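Local coordinates for protein Non-sulfated chondroitin lyase E66 (Autographa californica nucleopolyhedrovirus, PDB 3VSN) that cleaves non-sulfated chondroitin as a lyase of the occlusion-derived virus envelope and is essential for oral infection of the insect host, at residues E284-G287 with V292-P295; T417-T422 with G426-Y431; N575-V578 with V584-L587; V601-A606 with N619-I624. All blocks are in the same frame, centred on the assembly; numbering follows the deposited sequence.

Interaction 1. Residues E284-G287 with V292-P295; sequences ENVG and VVVP
Val-286 meets Val-293 at an oblique angle, and this pair holds the larger part of the 158 Å² that the two segments bury. The side chains approach through one methyl each, CG2 of Val-286 standing 4.1 Å from CG1 of Val-293. That methyl of Val-293 also rests against the main chain, 3.4 Å from the carbonyl O of Val-286. Its position follows from chi1 of -173°, which sets CG1 anti to the backbone N of Val-293, whereas CG2 of Val-286 occupies the crowded position between its own N and carbonyl carbon. Both segments belong to the long connection that leaves helix 276-284 and arrives at strand 318-322, the passage from the helical N-terminal part of this alpha/alpha-toroid lyase to its beta-rich part. Neither piece of backbone here is strand, and the two are not bonded directly to each other. Tyr-336 of strand 335-340 links them instead: its OH accepts a hydrogen bond from the N of Val-294 and is also bonded to the O of Val-286. Gly-287 supplies the third surface. Its CA lies 5.0 Å from the CA of Val-293, the nearest such pair across the contact, and the same glycine CA is 4.2 Å from Val-293 CG2, so the second methyl of this valine packs on bare backbone. Gly-287 C comes within 3.8 Å of Val-292 O, an oxygen that is hydrogen-bonded to the hydroxyl of Ser-288. Elsewhere, Tyr-252 touches Val-286 and Ile-309 touches Val-293.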
loop_
_atom_site.group_PDB
_atom_site.type_symbol
_atom_site.label_atom_id
_atom_site.label_comp_id
_atom_site.label_asym_id
_atom_site.label_seq_id
_atom_site.Cartn_x
_atom_site.Cartn_y
_atom_site.Cartn_z
ATOM N N GLU A 284 1.318 8.873 0.454
ATOM C CA GLU A 284 0.100 9.500 -0.078
ATOM C C GLU A 284 -0.423 8.741 -1.293
ATOM O O GLU A 284 -1.634 8.573 -1.462
ATOM C CB GLU A 284 0.357 10.953 -0.478
ATOM C CG GLU A 284 0.616 11.892 0.684
ATOM C CD GLU A 284 0.871 13.323 0.246
ATOM O OE1 GLU A 284 1.052 13.572 -0.969
ATOM O OE2 GLU A 284 0.885 14.203 1.129
ATOM N N ASN A 285 0.502 8.279 -2.131
ATOM C CA ASN A 285 0.150 7.608 -3.381
ATOM C C ASN A 285 -0.594 6.279 -3.229
ATOM O O ASN A 285 -1.240 5.831 -4.177
ATOM C CB ASN A 285 1.386 7.424 -4.271
ATOM C CG ASN A 285 1.744 8.679 -5.045
ATOM O OD1 ASN A 285 0.969 9.633 -5.095
ATOM N ND2 ASN A 285 2.928 8.684 -5.657
ATOM N N VAL A 286 -0.511 5.651 -2.053
ATOM C CA VAL A 286 -1.131 4.324 -1.863
ATOM C C VAL A 286 -1.961 4.148 -0.581
ATOM O O VAL A 286 -2.840 3.289 -0.530
ATOM C CB VAL A 286 -0.101 3.162 -1.963
ATOM C CG1 VAL A 286 0.666 3.206 -3.280
ATOM C CG2 VAL A 286 0.856 3.155 -0.771
ATOM N N GLY A 287 -1.689 4.954 0.442
ATOM C CA GLY A 287 -2.292 4.737 1.756
ATOM C C GLY A 287 -3.549 5.534 2.042
ATOM O O GLY A 287 -4.035 6.278 1.191
ATOM N N VAL A 292 -6.334 1.393 4.967
ATOM C CA VAL A 292 -6.696 0.719 3.720
ATOM C C VAL A 292 -5.698 1.083 2.616
ATOM O O VAL A 292 -5.367 2.261 2.421
ATOM C CB VAL A 292 -8.154 1.027 3.297
ATOM C CG1 VAL A 292 -8.545 0.238 2.053
ATOM C CG2 VAL A 292 -9.114 0.693 4.436
ATOM N N VAL A 293 -5.206 0.053 1.925
ATOM C CA VAL A 293 -4.201 0.198 0.875
ATOM C C VAL A 293 -4.539 -0.751 -0.271
ATOM O O VAL A 293 -4.866 -1.918 -0.042
ATOM C CB VAL A 293 -2.775 -0.145 1.378
ATOM C CG1 VAL A 293 -1.735 0.185 0.315
ATOM C CG2 VAL A 293 -2.443 0.595 2.665
ATOM N N VAL A 294 -4.453 -0.247 -1.499
ATOM C CA VAL A 294 -4.698 -1.058 -2.698
ATOM C C VAL A 294 -3.837 -2.331 -2.668
ATOM O O VAL A 294 -2.632 -2.258 -2.422
ATOM C CB VAL A 294 -4.501 -0.231 -4.003
ATOM C CG1 VAL A 294 -3.033 0.088 -4.265
ATOM C CG2 VAL A 294 -5.131 -0.936 -5.202
ATOM N N PRO A 295 -4.464 -3.507 -2.873
ATOM C CA PRO A 295 -3.731 -4.772 -2.698
ATOM C C PRO A 295 -2.515 -4.952 -3.604
ATOM O O PRO A 295 -1.550 -5.590 -3.190
ATOM C CB PRO A 295 -4.787 -5.841 -3.004
ATOM C CG PRO A 295 -6.092 -5.178 -2.709
ATOM C CD PRO A 295 -5.908 -3.732 -3.085
#

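Interaction 2. Residues T417-T422 with G426-Y431; sequences TAIAKT and GAILVY
Ala-418 and Leu-429 exchange two backbone hydrogen bonds, each 2.8 Å from N to O. Two residues further on Ala-420 and Ala-427 are likewise doubly bonded, at 3.0 Å from Ala-420 N to Ala-427 O and 2.8 Å from Ala-427 N to Ala-420 O. The N-H of Ala-427 points almost straight at the O of Ala-420, with 172° at the hydrogen. These are the hydrogen-bonded pairs of an antiparallel beta hairpin, whose strand segments run at 170° to each other. CA-H...O contacts from the non-hydrogen-bonded pairs add to the same carbonyls, as from Thr-417 CA to Leu-429 O at 3.2 Å.

Apolar contacts gather on the face carrying Thr-417, Ile-419, Ile-428 and Val-430. Ile-419 and Ile-428 lie side by side, CG1 of the first 3.8 Å from CD1 of the second. Chi1 of -179° turns Ile-428 CG1 toward Thr-417, whose CG2 it meets at 3.7 Å. Thr-417 OG1 lies against Val-430 CG2 at 3.6 Å, while its polar partner is the O of Val-342.

One polar side-chain contact leaves the hairpin from Lys-421, which bends at its last torsion and has its NZ hydrogen-bonded to Ser-321 OG. Strand 414-421 is an outermost strand of its sheet, strand 426-434 continues that sheet by bonding to strand 440-449, and the face with Ala-418 and Ala-427 packs on Val-593 of strand 592-597.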
loop_
_atom_site.group_PDB
_atom_site.type_symbol
_atom_site.label_atom_id
_atom_site.label_comp_id
_atom_site.label_asym_id
_atom_site.label_seq_id
_atom_site.Cartn_x
_atom_site.Cartn_y
_atom_site.Cartn_z
ATOM N N THR A 417 -0.382 2.052 -19.961
ATOM C CA THR A 417 -1.339 2.698 -19.063
ATOM C C THR A 417 -1.206 4.220 -19.098
ATOM O O THR A 417 -0.099 4.760 -19.044
ATOM C CB THR A 417 -1.175 2.186 -17.608
ATOM O OG1 THR A 417 -1.519 0.798 -17.546
ATOM C CG2 THR A 417 -2.074 2.947 -16.641
ATOM N N ALA A 418 -2.344 4.900 -19.191
ATOM C CA ALA A 418 -2.378 6.355 -19.106
ATOM C C ALA A 418 -3.241 6.799 -17.934
ATOM O O ALA A 418 -4.235 6.150 -17.598
ATOM C CB ALA A 418 -2.891 6.962 -20.404
ATOM N N ILE A 419 -2.844 7.907 -17.316
ATOM C CA ILE A 419 -3.571 8.471 -16.181
ATOM C C ILE A 419 -3.745 9.975 -16.385
ATOM O O ILE A 419 -2.807 10.662 -16.784
ATOM C CB ILE A 419 -2.848 8.200 -14.838
ATOM C CG1 ILE A 419 -2.649 6.695 -14.616
ATOM C CG2 ILE A 419 -3.633 8.795 -13.672
ATOM C CD1 ILE A 419 -1.654 6.343 -13.519
ATOM N N ALA A 420 -4.952 10.477 -16.135
ATOM C CA ALA A 420 -5.206 11.914 -16.151
ATOM C C ALA A 420 -6.031 12.269 -14.930
ATOM O O ALA A 420 -6.986 11.569 -14.602
ATOM C CB ALA A 420 -5.935 12.325 -17.425
ATOM N N LYS A 421 -5.660 13.349 -14.249
ATOM C CA LYS A 421 -6.393 13.759 -13.055
ATOM C C LYS A 421 -6.588 15.266 -12.965
ATOM O O LYS A 421 -5.798 16.051 -13.503
ATOM C CB LYS A 421 -5.709 13.232 -11.783
ATOM C CG LYS A 421 -4.359 13.878 -11.490
ATOM C CD LYS A 421 -3.773 13.383 -10.178
ATOM C CE LYS A 421 -2.574 14.219 -9.753
ATOM N NZ LYS A 421 -1.411 14.035 -10.666
ATOM N N THR A 422 -7.662 15.647 -12.280
ATOM C CA THR A 422 -7.951 17.039 -11.948
ATOM C C THR A 422 -8.143 17.149 -10.431
ATOM O O THR A 422 -7.700 16.267 -9.691
ATOM C CB THR A 422 -9.202 17.557 -12.689
ATOM O OG1 THR A 422 -10.311 16.689 -12.416
ATOM C CG2 THR A 422 -8.959 17.625 -14.199
ATOM N N GLY A 426 -10.098 11.509 -11.275
ATOM C CA GLY A 426 -8.948 10.885 -11.919
ATOM C C GLY A 426 -9.397 9.716 -12.772
ATOM O O GLY A 426 -10.232 8.916 -12.346
ATOM N N ALA A 427 -8.851 9.627 -13.980
ATOM C CA ALA A 427 -9.140 8.516 -14.878
ATOM C C ALA A 427 -7.879 7.719 -15.171
ATOM O O ALA A 427 -6.784 8.278 -15.256
ATOM C CB ALA A 427 -9.756 9.020 -16.175
ATOM N N ILE A 428 -8.045 6.411 -15.338
ATOM C CA ILE A 428 -6.931 5.537 -15.684
ATOM C C ILE A 428 -7.342 4.595 -16.814
ATOM O O ILE A 428 -8.421 4.008 -16.782
ATOM C CB ILE A 428 -6.366 4.791 -14.444
ATOM C CG1 ILE A 428 -5.183 3.891 -14.830
ATOM C CG2 ILE A 428 -7.456 4.020 -13.703
ATOM C CD1 ILE A 428 -4.334 3.461 -13.651
ATOM N N LEU A 429 -6.481 4.500 -17.823
ATOM C CA LEU A 429 -6.744 3.727 -19.029
ATOM C C LEU A 429 -5.648 2.685 -19.170
ATOM O O LEU A 429 -4.475 3.036 -19.321
ATOM C CB LEU A 429 -6.756 4.648 -20.253
ATOM C CG LEU A 429 -6.923 4.015 -21.638
ATOM C CD1 LEU A 429 -8.219 3.224 -21.738
ATOM C CD2 LEU A 429 -6.852 5.089 -22.717
ATOM N N VAL A 430 -6.035 1.413 -19.114
ATOM C CA VAL A 430 -5.085 0.306 -19.102
ATOM C C VAL A 430 -5.318 -0.617 -20.293
ATOM O O VAL A 430 -6.450 -1.015 -20.566
ATOM C CB VAL A 430 -5.197 -0.531 -17.802
ATOM C CG1 VAL A 430 -4.209 -1.695 -17.816
ATOM C CG2 VAL A 430 -4.985 0.338 -16.567
ATOM N N TYR A 431 -4.236 -0.937 -20.995
ATOM C CA TYR A 431 -4.229 -1.986 -22.006
ATOM C C TYR A 431 -3.237 -3.014 -21.507
ATOM O O TYR A 431 -2.052 -2.713 -21.333
ATOM C CB TYR A 431 -3.792 -1.415 -23.360
ATOM C CG TYR A 431 -3.692 -2.403 -24.521
ATOM C CD1 TYR A 431 -4.448 -3.582 -24.556
ATOM C CD2 TYR A 431 -2.867 -2.119 -25.612
ATOM C CE1 TYR A 431 -4.355 -4.462 -25.631
ATOM C CE2 TYR A 431 -2.771 -2.988 -26.689
ATOM C CZ TYR A 431 -3.516 -4.154 -26.695
ATOM O OH TYR A 431 -3.411 -5.008 -27.770
#

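Interaction 3. Residues N575-V578 with V584-L587; sequences NIYV and VKAL
Val-578 and Ala-586 form the tightly bonded pair of a beta hairpin made by strands 575-579 and 584-589, within the antiparallel sheet of the C-terminal part of the chain. They are a hydrogen-bonded pair. Ala-586 N reaches Val-578 O at 2.8 Å in the carbonyl plane, whereas the return bond from Val-578 N meets Ala-586 O with the donor tilted 26° from that plane. One step along, Tyr-577 and Leu-587 form a non-hydrogen-bonded pair, and Leu-587 CA makes a CA-H...O contact with Ile-576 O at 3.4 Å. Leu-587 buries more area in this contact than any other residue, 73 Å²: chi1 of -175° swings its branches toward the other strand, where CD1 packs against Tyr-577 CB at 4.1 Å. On the face carrying Val-578 and Ala-586, Val-578 also touches Phe-454 of strand 452-461, which belongs to another sheet.

The more solvent-accessible side is formed by Tyr-577 and Lys-585, both partly exposed, though their contact is close. Their side chains make a diagonal contact. Lys-585, extended beyond CG, passes along the edge of the tyrosine ring rather than over a face, with CG 3.9 Å from Tyr-577 CE1. Farther out, Lys-585 CE comes to 3.1 Å from Tyr-577 OH. The charged end is held elsewhere, in a salt bridge between NZ and Glu-626.

Asn-575 closes the other end of the contact. Its ND2 is hydrogen-bonded to Ser-623 of helix 614-623, a bond that would restrain the amide's rotation, and its OD1 lies 3.6 Å from Leu-587 CD1.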
loop_
_atom_site.group_PDB
_atom_site.type_symbol
_atom_site.label_atom_id
_atom_site.label_comp_id
_atom_site.label_asym_id
_atom_site.label_seq_id
_atom_site.Cartn_x
_atom_site.Cartn_y
_atom_site.Cartn_z
ATOM N N ASN A 575 -13.824 5.304 -28.500
ATOM C CA ASN A 575 -14.003 6.708 -28.142
ATOM C C ASN A 575 -15.110 6.834 -27.091
ATOM O O ASN A 575 -16.284 7.009 -27.433
ATOM C CB ASN A 575 -14.306 7.537 -29.402
ATOM C CG ASN A 575 -14.062 9.027 -29.208
ATOM O OD1 ASN A 575 -13.121 9.441 -28.525
ATOM N ND2 ASN A 575 -14.901 9.839 -29.833
ATOM N N ILE A 576 -14.726 6.721 -25.816
ATOM C CA ILE A 576 -15.686 6.665 -24.704
ATOM C C ILE A 576 -15.740 7.962 -23.900
ATOM O O ILE A 576 -14.779 8.325 -23.217
ATOM C CB ILE A 576 -15.388 5.488 -23.738
ATOM C CG1 ILE A 576 -15.229 4.160 -24.502
ATOM C CG2 ILE A 576 -16.458 5.390 -22.649
ATOM C CD1 ILE A 576 -16.426 3.751 -25.335
ATOM N N TYR A 577 -16.888 8.630 -23.968
ATOM C CA TYR A 577 -17.124 9.887 -23.262
ATOM C C TYR A 577 -17.970 9.641 -22.013
ATOM O O TYR A 577 -19.068 9.082 -22.103
ATOM C CB TYR A 577 -17.796 10.887 -24.229
ATOM C CG TYR A 577 -18.462 12.116 -23.622
ATOM C CD1 TYR A 577 -17.900 12.795 -22.533
ATOM C CD2 TYR A 577 -19.639 12.621 -24.172
ATOM C CE1 TYR A 577 -18.511 13.921 -21.996
ATOM C CE2 TYR A 577 -20.251 13.751 -23.645
ATOM C CZ TYR A 577 -19.687 14.394 -22.558
ATOM O OH TYR A 577 -20.295 15.513 -22.038
ATOM N N VAL A 578 -17.449 10.046 -20.854
ATOM C CA VAL A 578 -18.188 9.953 -19.599
ATOM C C VAL A 578 -18.517 11.353 -19.090
ATOM O O VAL A 578 -17.626 12.175 -18.881
ATOM C CB VAL A 578 -17.416 9.165 -18.510
ATOM C CG1 VAL A 578 -18.251 9.038 -17.239
ATOM C CG2 VAL A 578 -17.025 7.786 -19.020
ATOM N N VAL A 584 -17.620 17.120 -13.928
ATOM C CA VAL A 584 -16.503 16.277 -14.365
ATOM C C VAL A 584 -16.869 15.573 -15.668
ATOM O O VAL A 584 -17.914 14.916 -15.753
ATOM C CB VAL A 584 -16.137 15.208 -13.303
ATOM C CG1 VAL A 584 -15.094 14.235 -13.843
ATOM C CG2 VAL A 584 -15.645 15.864 -12.014
ATOM N N LYS A 585 -16.016 15.734 -16.679
ATOM C CA LYS A 585 -16.127 14.995 -17.934
ATOM C C LYS A 585 -14.825 14.239 -18.158
ATOM O O LYS A 585 -13.747 14.732 -17.816
ATOM C CB LYS A 585 -16.369 15.939 -19.118
ATOM C CG LYS A 585 -17.759 16.570 -19.192
ATOM C CD LYS A 585 -17.882 17.438 -20.441
ATOM C CE LYS A 585 -19.263 18.076 -20.580
ATOM N NZ LYS A 585 -19.426 18.713 -21.924
ATOM N N ALA A 586 -14.920 13.042 -18.721
ATOM C CA ALA A 586 -13.725 12.277 -19.048
ATOM C C ALA A 586 -13.838 11.690 -20.442
ATOM O O ALA A 586 -14.942 11.445 -20.935
ATOM C CB ALA A 586 -13.483 11.180 -18.017
ATOM N N LEU A 587 -12.691 11.471 -21.075
ATOM C CA LEU A 587 -12.657 10.832 -22.373
ATOM C C LEU A 587 -11.595 9.757 -22.387
ATOM O O LEU A 587 -10.439 10.008 -22.042
ATOM C CB LEU A 587 -12.380 11.845 -23.488
ATOM C CG LEU A 587 -12.447 11.258 -24.903
ATOM C CD1 LEU A 587 -13.885 10.925 -25.287
ATOM C CD2 LEU A 587 -11.839 12.222 -25.906
#

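Interaction 4. Residues V601-A606 with N619-I624; sequences VSFMSA and NSFTSI
Ser-620, on the last turns of helix 614-623, meets the ring of Phe-603 in a helix-on-sheet contact, with the helix lying across strand 600-605. The axes of the short segments cross at 122° and pass 11.8 Å apart, a separation bridged by side chains alone. Ser-620 approaches the ring at its edge, in plane: its CB is 3.6 Å from Phe-603 CE2, and OG is 3.5 Å from the same carbon. The hydroxyl, buried against this hydrocarbon, is satisfied within its own helix by a hydrogen bond to the O of Val-616.

Phe-621 follows and carries the larger part of the helix's side of the contact. Although its CB sets out obliquely to the strand, the ring reaches across, and CE1 does the touching. Val-601 CG1 comes to this carbon at 3.9 Å, in the plane of the ring and at its edge, the two side chains approaching from opposite directions. Phe-603 CZ stands 4.0 Å from the same CE1. The two rings are neither stacked nor T-shaped: their planes make 51° and their centroids are 6.0 Å apart. Alternation along the strand explains why Val-601 and Phe-603 take part, since Ser-602 and Met-604 touch strand 414-421 instead.

Ser-623 and Ile-624 bring the helix to Leu-587 of strand 584-589, beside strand 600-605's neighbour 592-597. Ile-624 is the first residue to leave helical backbone angles; its O accepts a hydrogen bond from Lys-585 NZ, and its N still donates to Ser-620 O at 3.1 Å.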
loop_
_atom_site.group_PDB
_atom_site.type_symbol
_atom_site.label_atom_id
_atom_site.label_comp_id
_atom_site.label_asym_id
_atom_site.label_seq_id
_atom_site.Cartn_x
_atom_site.Cartn_y
_atom_site.Cartn_z
ATOM N N VAL A 601 -7.917 20.965 -17.652
ATOM C CA VAL A 601 -7.967 19.720 -18.418
ATOM C C VAL A 601 -6.606 19.032 -18.348
ATOM O O VAL A 601 -5.568 19.689 -18.475
ATOM C CB VAL A 601 -8.342 19.956 -19.901
ATOM C CG1 VAL A 601 -8.401 18.637 -20.654
ATOM C CG2 VAL A 601 -9.680 20.660 -20.023
ATOM N N SER A 602 -6.621 17.716 -18.146
ATOM C CA SER A 602 -5.403 16.910 -18.170
ATOM C C SER A 602 -5.495 15.808 -19.231
ATOM O O SER A 602 -6.540 15.166 -19.364
ATOM C CB SER A 602 -5.151 16.298 -16.790
ATOM O OG SER A 602 -4.116 15.332 -16.850
ATOM N N PHE A 603 -4.405 15.609 -19.979
ATOM C CA PHE A 603 -4.279 14.535 -20.975
ATOM C C PHE A 603 -3.060 13.687 -20.661
ATOM O O PHE A 603 -2.057 14.208 -20.173
ATOM C CB PHE A 603 -3.990 15.100 -22.366
ATOM C CG PHE A 603 -5.141 15.800 -23.021
ATOM C CD1 PHE A 603 -5.354 17.156 -22.808
ATOM C CD2 PHE A 603 -5.963 15.121 -23.921
ATOM C CE1 PHE A 603 -6.392 17.818 -23.448
ATOM C CE2 PHE A 603 -7.005 15.780 -24.566
ATOM C CZ PHE A 603 -7.219 17.130 -24.323
ATOM N N MET A 604 -3.122 12.400 -20.996
ATOM C CA MET A 604 -1.927 11.556 -21.027
ATOM C C MET A 604 -2.082 10.441 -22.058
ATOM O O MET A 604 -3.187 9.949 -22.282
ATOM C CB MET A 604 -1.621 10.957 -19.650
ATOM C CG MET A 604 -0.369 10.091 -19.631
ATOM S SD MET A 604 0.056 9.391 -18.031
ATOM C CE MET A 604 1.292 8.188 -18.523
ATOM N N SER A 605 -0.968 10.061 -22.680
ATOM C CA SER A 605 -0.937 8.951 -23.625
ATOM C C SER A 605 -0.416 7.679 -22.955
ATOM O O SER A 605 0.555 7.728 -22.200
ATOM C CB SER A 605 -0.047 9.300 -24.819
ATOM O OG SER A 605 0.240 8.141 -25.579
ATOM N N ALA A 606 -1.052 6.544 -23.243
ATOM C CA ALA A 606 -0.600 5.257 -22.707
ATOM C C ALA A 606 0.736 4.837 -23.321
ATOM O O ALA A 606 1.409 3.945 -22.799
ATOM C CB ALA A 606 -1.659 4.178 -22.918
ATOM N N ASN A 619 -9.918 16.976 -31.295
ATOM C CA ASN A 619 -10.815 15.820 -31.391
ATOM C C ASN A 619 -11.419 15.438 -30.041
ATOM O O ASN A 619 -12.600 15.086 -29.968
ATOM C CB ASN A 619 -10.109 14.614 -32.027
ATOM C CG ASN A 619 -9.935 14.765 -33.532
ATOM O OD1 ASN A 619 -10.795 15.315 -34.219
ATOM N ND2 ASN A 619 -8.827 14.262 -34.052
ATOM N N SER A 620 -10.613 15.527 -28.983
ATOM C CA SER A 620 -11.068 15.198 -27.631
ATOM C C SER A 620 -12.161 16.157 -27.171
ATOM O O SER A 620 -13.203 15.726 -26.672
ATOM C CB SER A 620 -9.897 15.210 -26.644
ATOM O OG SER A 620 -8.915 14.257 -27.019
ATOM N N PHE A 621 -11.919 17.456 -27.355
ATOM C CA PHE A 621 -12.886 18.489 -26.979
ATOM C C PHE A 621 -14.184 18.359 -27.781
ATOM O O PHE A 621 -15.274 18.546 -27.240
ATOM C CB PHE A 621 -12.285 19.894 -27.136
ATOM C CG PHE A 621 -11.231 20.242 -26.107
ATOM C CD1 PHE A 621 -11.081 19.498 -24.935
ATOM C CD2 PHE A 621 -10.407 21.350 -26.297
ATOM C CE1 PHE A 621 -10.116 19.834 -23.992
ATOM C CE2 PHE A 621 -9.447 21.695 -25.354
ATOM C CZ PHE A 621 -9.299 20.934 -24.204
ATOM N N THR A 622 -14.055 18.034 -29.067
ATOM C CA THR A 622 -15.207 17.754 -29.932
ATOM C C THR A 622 -16.016 16.553 -29.410
ATOM O O THR A 622 -17.248 16.610 -29.327
ATOM C CB THR A 622 -14.756 17.527 -31.397
ATOM O OG1 THR A 622 -14.049 18.685 -31.868
ATOM C CG2 THR A 622 -15.947 17.254 -32.317
ATOM N N SER A 623 -15.319 15.484 -29.032
ATOM C CA SER A 623 -15.973 14.277 -28.510
ATOM C C SER A 623 -16.774 14.506 -27.226
ATOM O O SER A 623 -17.829 13.898 -27.040
ATOM C CB SER A 623 -14.954 13.157 -28.310
ATOM O OG SER A 623 -14.487 12.689 -29.566
ATOM N N ILE A 624 -16.288 15.384 -26.352
ATOM C CA ILE A 624 -17.005 15.688 -25.104
ATOM C C ILE A 624 -18.032 16.819 -25.272
ATOM O O ILE A 624 -18.590 17.312 -24.292
ATOM C CB ILE A 624 -16.042 15.970 -23.918
ATOM C CG1 ILE A 624 -15.251 17.265 -24.146
ATOM C CG2 ILE A 624 -15.123 14.776 -23.680
ATOM C CD1 ILE A 624 -14.708 17.892 -22.876
#

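Along the chain the four contacts follow one another without nesting. Interaction 1 lies apart, in the connection leaving the helical region, about 17 Å from interaction 2 and 26 to 27 Å from interactions 3 and 4, centre to centre. The others cluster in the beta-rich part: interaction 2 is about 11 Å from both, and interactions 3 and 4 are about 8 Å apart. Segments 575-578, 584-587 and 601-606 share one seven-stranded sheet; the hairpin of interaction 2 belongs to another, and Ala-418 and Ala-420 pack directly on segment 601-606, consistent with a beta-sandwich. Helix 614-623 packs on the first sheet through Leu-587 and Phe-603, joining interactions 3 and 4. All lie away from the catalytic residues.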